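PDB 4D7W: sortase family protein from Streptococcus agalactiae, which probably acts as a class C sortase, a cysteine transpeptidase that helps assemble pili on the surface of this Gram-positive bacterium. Local coordinates for residues Y142-D147 / G165-T170. Residues are numbered along the deposited sequence; the frame is centred on the assembly and turned at random.
Sequences YTYQVD and GKDYQT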
ATOM      1  N   TYR A 142      -1.846   0.574 -11.070  1.00 33.00           N
ATOM      2  CA  TYR A 142      -3.100   0.504 -10.323  1.00 37.33           C
ATOM      3  C   TYR A 142      -3.469   1.888  -9.831  1.00 33.63           C
ATOM      4  O   TYR A 142      -2.705   2.493  -9.097  1.00 33.54           O
ATOM      5  CB  TYR A 142      -2.976  -0.465  -9.139  1.00 35.23           C
ATOM      6  CG  TYR A 142      -2.600  -1.845  -9.589  1.00 34.68           C
ATOM      7  CD1 TYR A 142      -1.272  -2.165  -9.865  1.00 32.95           C
ATOM      8  CD2 TYR A 142      -3.571  -2.821  -9.782  1.00 34.63           C
ATOM      9  CE1 TYR A 142      -0.917  -3.418 -10.329  1.00 31.01           C
ATOM     10  CE2 TYR A 142      -3.223  -4.085 -10.229  1.00 35.00           C
ATOM     11  CZ  TYR A 142      -1.897  -4.372 -10.494  1.00 35.32           C
ATOM     12  OH  TYR A 142      -1.548  -5.616 -10.926  1.00 33.55           O
ATOM     13  N   THR A 143      -4.634   2.388 -10.232  1.00 33.00           N
ATOM     14  CA  THR A 143      -5.009   3.757  -9.917  1.00 30.88           C
ATOM     15  C   THR A 143      -6.121   3.823  -8.888  1.00 34.65           C
ATOM     16  O   THR A 143      -7.098   3.072  -8.967  1.00 35.76           O
ATOM     17  CB  THR A 143      -5.456   4.501 -11.169  1.00 38.19           C
ATOM     18  OG1 THR A 143      -4.499   4.270 -12.209  1.00 37.22           O
ATOM     19  CG2 THR A 143      -5.604   6.001 -10.882  1.00 31.93           C
ATOM     20  N   TYR A 144      -5.970   4.734  -7.930  1.00 32.08           N
ATOM     21  CA  TYR A 144      -6.951   4.921  -6.867  1.00 32.08           C
ATOM     22  C   TYR A 144      -7.319   6.388  -6.780  1.00 36.59           C
ATOM     23  O   TYR A 144      -6.488   7.257  -7.028  1.00 37.82           O
ATOM     24  CB  TYR A 144      -6.411   4.400  -5.514  1.00 31.09           C
ATOM     25  CG  TYR A 144      -6.434   2.887  -5.493  1.00 31.15           C
ATOM     26  CD1 TYR A 144      -5.391   2.159  -6.035  1.00 30.20           C
ATOM     27  CD2 TYR A 144      -7.529   2.195  -4.985  1.00 32.31           C
ATOM     28  CE1 TYR A 144      -5.430   0.751  -6.078  1.00 30.40           C
ATOM     29  CE2 TYR A 144      -7.579   0.806  -5.011  1.00 32.50           C
ATOM     30  CZ  TYR A 144      -6.522   0.089  -5.553  1.00 33.02           C
ATOM     31  OH  TYR A 144      -6.567  -1.282  -5.583  1.00 31.82           O
ATOM     32  N   GLN A 145      -8.573   6.651  -6.436  1.00 33.98           N
ATOM     33  CA  GLN A 145      -9.090   8.014  -6.393  1.00 34.77           C
ATOM     34  C   GLN A 145      -9.673   8.318  -5.011  1.00 36.29           C
ATOM     35  O   GLN A 145     -10.489   7.547  -4.494  1.00 35.99           O
ATOM     36  CB  GLN A 145     -10.147   8.200  -7.488  1.00 36.46           C
ATOM     37  CG  GLN A 145     -10.963   9.447  -7.334  1.00 39.75           C
ATOM     38  CD  GLN A 145     -12.046   9.538  -8.369  1.00 46.25           C
ATOM     39  OE1 GLN A 145     -13.225   9.579  -8.043  1.00 51.17           O
ATOM     40  NE2 GLN A 145     -11.654   9.565  -9.625  1.00 44.98           N
ATOM     41  N   VAL A 146      -9.256   9.435  -4.412  1.00 34.68           N
ATOM     42  CA  VAL A 146      -9.687   9.744  -3.060  1.00 34.97           C
ATOM     43  C   VAL A 146     -11.189   9.885  -3.015  1.00 39.38           C
ATOM     44  O   VAL A 146     -11.765  10.615  -3.819  1.00 40.65           O
ATOM     45  CB  VAL A 146      -9.046  11.045  -2.530  1.00 34.29           C
ATOM     46  CG1 VAL A 146      -9.517  11.332  -1.105  1.00 43.44           C
ATOM     47  CG2 VAL A 146      -7.544  10.934  -2.569  1.00 32.75           C
ATOM     48  N   ASP A 147     -11.832   9.182  -2.091  1.00 38.25           N
ATOM     49  CA  ASP A 147     -13.275   9.324  -1.954  1.00 39.50           C
ATOM     50  C   ASP A 147     -13.688   9.529  -0.510  1.00 41.82           C
ATOM     51  O   ASP A 147     -14.849   9.779  -0.242  1.00 41.56           O
ATOM     52  CB  ASP A 147     -14.014   8.116  -2.556  1.00 40.43           C
ATOM     53  CG  ASP A 147     -13.840   6.811  -1.754  1.00 46.65           C
ATOM     54  OD1 ASP A 147     -13.375   6.820  -0.596  1.00 44.60           O
ATOM     55  OD2 ASP A 147     -14.207   5.745  -2.302  1.00 47.50           O
ATOM     56  N   GLY A 165     -17.421  -6.426  -2.545  1.00 39.87           N
ATOM     57  CA  GLY A 165     -17.778  -5.743  -3.778  1.00 39.28           C
ATOM     58  C   GLY A 165     -17.155  -4.364  -3.957  1.00 43.85           C
ATOM     59  O   GLY A 165     -17.567  -3.597  -4.837  1.00 45.66           O
ATOM     60  N   LYS A 166     -16.181  -4.041  -3.103  1.00 36.53           N
ATOM     61  CA  LYS A 166     -15.396  -2.806  -3.210  1.00 35.70           C
ATOM     62  C   LYS A 166     -13.897  -3.104  -3.326  1.00 30.05           C
ATOM     63  O   LYS A 166     -13.418  -4.108  -2.808  1.00 35.82           O
ATOM     64  CB  LYS A 166     -15.635  -1.896  -1.999  1.00 36.93           C
ATOM     65  CG  LYS A 166     -17.056  -1.327  -1.915  1.00 42.00           C
ATOM     66  CD  LYS A 166     -17.275  -0.246  -2.968  1.00 42.42           C
ATOM     67  CE  LYS A 166     -18.698   0.276  -2.947  1.00 49.25           C
ATOM     68  NZ  LYS A 166     -18.903   1.187  -4.107  1.00 53.33           N
ATOM     69  N   ASP A 167     -13.179  -2.216  -4.013  1.00 34.67           N
ATOM     70  CA  ASP A 167     -11.725  -2.281  -4.177  1.00 39.12           C
ATOM     71  C   ASP A 167     -11.134  -0.972  -3.625  1.00 36.65           C
ATOM     72  O   ASP A 167     -11.116   0.046  -4.325  1.00 30.84           O
ATOM     73  CB  ASP A 167     -11.367  -2.487  -5.663  1.00 33.36           C
ATOM     74  CG  ASP A 167      -9.869  -2.599  -5.918  1.00 34.98           C
ATOM     75  OD1 ASP A 167      -9.044  -2.224  -5.044  1.00 35.41           O
ATOM     76  OD2 ASP A 167      -9.515  -3.062  -7.026  1.00 30.52           O
ATOM     77  N   TYR A 168     -10.674  -1.023  -2.373  1.00 30.38           N
ATOM     78  CA  TYR A 168     -10.213   0.146  -1.612  1.00 34.38           C
ATOM     79  C   TYR A 168      -8.717   0.123  -1.339  1.00 32.03           C
ATOM     80  O   TYR A 168      -8.142  -0.938  -1.126  1.00 29.35           O
ATOM     81  CB  TYR A 168     -10.922   0.232  -0.255  1.00 31.10           C
ATOM     82  CG  TYR A 168     -12.372   0.682  -0.298  1.00 36.05           C
ATOM     83  CD1 TYR A 168     -12.778   1.721  -1.131  1.00 37.88           C
ATOM     84  CD2 TYR A 168     -13.325   0.082   0.514  1.00 34.40           C
ATOM     85  CE1 TYR A 168     -14.101   2.148  -1.162  1.00 39.25           C
ATOM     86  CE2 TYR A 168     -14.652   0.497   0.483  1.00 39.87           C
ATOM     87  CZ  TYR A 168     -15.027   1.532  -0.351  1.00 42.13           C
ATOM     88  OH  TYR A 168     -16.332   1.941  -0.369  1.00 46.93           O
ATOM     89  N   GLN A 169      -8.106   1.305  -1.295  1.00 30.01           N
ATOM     90  CA  GLN A 169      -6.762   1.438  -0.754  1.00 29.57           C
ATOM     91  C   GLN A 169      -6.731   2.680   0.135  1.00 30.10           C
ATOM     92  O   GLN A 169      -7.159   3.751  -0.287  1.00 30.56           O
ATOM     93  CB  GLN A 169      -5.729   1.531  -1.877  1.00 29.07           C
ATOM     94  CG  GLN A 169      -4.272   1.514  -1.434  1.00 32.33           C
ATOM     95  CD  GLN A 169      -3.332   1.308  -2.608  1.00 34.55           C
ATOM     96  OE1 GLN A 169      -2.739   2.260  -3.109  1.00 31.88           O
ATOM     97  NE2 GLN A 169      -3.208   0.059  -3.065  1.00 31.71           N
ATOM     98  N   THR A 170      -6.253   2.526   1.363  1.00 30.09           N
ATOM     99  CA  THR A 170      -6.183   3.653   2.302  1.00 30.65           C
ATOM    100  C   THR A 170      -4.735   4.002   2.590  1.00 30.34           C
ATOM    101  O   THR A 170      -3.907   3.112   2.802  1.00 29.83           O
ATOM    102  CB  THR A 170      -6.911   3.330   3.620  1.00 31.15           C
ATOM    103  OG1 THR A 170      -8.299   3.163   3.354  1.00 33.38           O
ATOM    104  CG2 THR A 170      -6.744   4.459   4.664  1.00 31.77           C
TER
HETATM  105  O   HOH W   1      -5.272  -2.413  -3.519  1.00 26.62           O
HETATM  106  O   HOH W   2     -16.935   3.734  -2.317  1.00 51.23           O
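Tyr-144 meets Asp-167 and Gln-169 with different parts of one phenol, a worked example of how one side chain can hold a crossing strand through both its hydroxyl and its ring face. The hydrogen bond comes first: Tyr-144 OH donates to Asp-167 OD1 over 2.7 Å, arriving on the syn side of the carboxylate and 23° out of its plane. OD1 lies at the ring's edge, with the two flat groups turned steeply against each other. The other oxygen, OD2, forms a salt bridge with Arg-190 and accepts from Gly-102 N, so several partners fix the rotation of the carboxylate.

Stacking comes next. Gln-169 CB sits over one face of the phenol, 3.7 Å from the centroid of the Tyr-144 ring, in a CH-pi contact. With CG anti to the backbone N, the extended chain carries the amide over the same ring, the planes only 25° apart. Trp-133 NE1 binds Gln-169 OE1, while a water that donates to Tyr-144 OH accepts a weak bond from Gln-169 NE2.

Farther along, Asp-147 OD2 approaches Tyr-168 CE1 at 3.8 Å, and a second water bonds to Tyr-168 OH and donates only weakly to Asp-147 OD2. Asp-147 OD1 forms a salt bridge with Arg-187 NE, and OD2 a hydrogen bond with His-189 ND1; Arg-187 also makes a cation-pi contact with Tyr-168.

The two segments are not paired through their backbones; their axes cross at 74°, 7.9 Å apart. Within the curled sortase beta-barrel, strand 182-191 pairs antiparallel with both 140-152 and 167-175, while 132-137 runs antiparallel beside 140-152 and 105-115 runs parallel beside 167-175.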